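PDB 3R0V: Alpha/beta hydrolase fold protein from Sphaerobacter thermophilus, which probably acts as a hydrolase of the alpha/beta-hydrolase fold and binds D-malate in its pocket. Local coordinates for residues 105-110 and 199-204. Sequence-based numbering, arbitrary orientation.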
# COMPACT_ATOMS: atom_id res chain seq x y z
N ALA A 105 10.56 2.68 6.30
CA ALA A 105 11.97 2.64 5.93
C ALA A 105 12.69 3.89 6.45
O ALA A 105 13.78 3.80 7.01
CB ALA A 105 12.12 2.52 4.43
N ALA A 106 12.06 5.05 6.28
CA ALA A 106 12.65 6.31 6.73
C ALA A 106 12.75 6.35 8.25
O ALA A 106 13.62 7.04 8.80
CB ALA A 106 11.82 7.49 6.22
N SER A 107 11.88 5.61 8.93
CA SER A 107 11.86 5.58 10.39
C SER A 107 12.87 4.60 10.96
O SER A 107 13.03 4.53 12.17
CB SER A 107 10.47 5.21 10.90
OG SER A 107 9.51 6.18 10.51
N GLY A 108 13.53 3.84 10.09
CA GLY A 108 14.58 2.94 10.54
C GLY A 108 14.20 1.49 10.76
O GLY A 108 14.97 0.75 11.38
N LEU A 109 13.04 1.04 10.28
CA LEU A 109 12.74 -0.39 10.39
C LEU A 109 13.73 -1.22 9.58
O LEU A 109 14.29 -0.73 8.59
CB LEU A 109 11.32 -0.71 9.93
CG LEU A 109 10.15 -0.22 10.79
CD1 LEU A 109 8.88 -0.98 10.43
CD2 LEU A 109 10.43 -0.34 12.26
N PRO A 110 13.94 -2.48 9.99
CA PRO A 110 14.91 -3.34 9.31
C PRO A 110 14.38 -3.91 8.00
O PRO A 110 14.13 -5.11 7.84
CB PRO A 110 15.19 -4.44 10.34
CG PRO A 110 13.96 -4.50 11.17
CD PRO A 110 13.44 -3.08 11.24
N THR A 199 10.20 14.75 1.14
CA THR A 199 11.45 14.60 0.41
C THR A 199 12.68 14.43 1.30
O THR A 199 13.51 13.54 1.05
CB THR A 199 11.67 15.81 -0.50
OG1 THR A 199 10.63 15.84 -1.48
CG2 THR A 199 13.03 15.73 -1.19
N ALA A 200 12.79 15.26 2.33
CA ALA A 200 13.93 15.20 3.25
C ALA A 200 14.06 13.81 3.84
O ALA A 200 15.16 13.24 3.88
CB ALA A 200 13.77 16.23 4.35
N ARG A 201 12.95 13.25 4.29
CA ARG A 201 12.96 11.91 4.88
C ARG A 201 13.28 10.82 3.88
O ARG A 201 14.09 9.93 4.15
CB ARG A 201 11.63 11.60 5.53
CG ARG A 201 11.28 12.54 6.66
CD ARG A 201 10.15 11.97 7.47
NE ARG A 201 10.61 10.83 8.26
CZ ARG A 201 9.82 9.84 8.66
NH1 ARG A 201 8.54 9.84 8.33
NH2 ARG A 201 10.32 8.84 9.39
N PHE A 202 12.64 10.86 2.71
CA PHE A 202 12.84 9.80 1.75
C PHE A 202 14.23 9.85 1.12
O PHE A 202 14.78 8.81 0.76
CB PHE A 202 11.73 9.79 0.68
CG PHE A 202 10.35 9.44 1.22
CD1 PHE A 202 10.17 9.04 2.54
CD2 PHE A 202 9.25 9.46 0.37
CE1 PHE A 202 8.89 8.71 3.02
CE2 PHE A 202 7.99 9.12 0.83
CZ PHE A 202 7.81 8.75 2.15
N ALA A 203 14.82 11.04 1.02
CA ALA A 203 16.20 11.13 0.52
C ALA A 203 17.19 10.44 1.46
O ALA A 203 18.30 10.12 1.05
CB ALA A 203 16.58 12.58 0.31
N SER A 204 16.76 10.18 2.69
CA SER A 204 17.61 9.55 3.71
C SER A 204 17.54 8.03 3.68
O SER A 204 18.27 7.34 4.41
CB SER A 204 17.24 10.07 5.11
OG SER A 204 16.08 9.41 5.62
O HOH W 1 13.61 10.24 8.76
O HOH W 2 16.45 7.55 7.54
O HOH W 3 6.78 8.19 9.84
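Ala106, in the last turn of helix 96-106, comes closest to Arg201 of the short helix 199-202, with their CA atoms 5.9 Å apart. The methyl of Ala106 points at the neighbouring helix, and a group this small lets the arginine fold down over it: Ala106 CB lies 3.7 Å from the guanidinium plane, offset toward its rim, and 3.8 Å from Arg201 NH2. The arginine chain bends at chi3 (72°), which carries its flat end across Ala106 to Ser107. There Arg201 NH2 donates to Ser107 OG over 3.0 Å, almost in the guanidinium plane, though the bond is somewhat bent, with an N-H...O angle of 149°. An exposed arginine suits this place, its long chain laying the flat end over a methyl while the N-H groups reach a hydroxyl and water. With OG beside its own backbone N (chi1 -62°), Ser107 also hydrogen-bonds the carbonyl of Leu103, so a single small hydroxyl serves both its own helix and the arginine.

The helix that ends here is the one following the probable nucleophile elbow of the alpha/beta-hydrolase fold, and it leads through a Schellman turn at Gly108 into strand 111-117 of the central sheet. Glycine, having no side chain, takes the positive phi of this turn without a clash with the preceding carbonyl oxygen. Helix 199-202 precedes the next strand in the sheet, 209-213.

Phe202 sets out away from Ala106, yet its ring edge returns toward the methyl, with CD1 4.3 Å from Ala106 CB. This buried ring also packs on Leu102, Leu103 and, from helix 219-231, Leu228, a fitting place for a large apolar group. Water extends the polar side: one molecule accepts from Arg201 NE and donates to Ala106 O, and another accepts from Arg201 NH1.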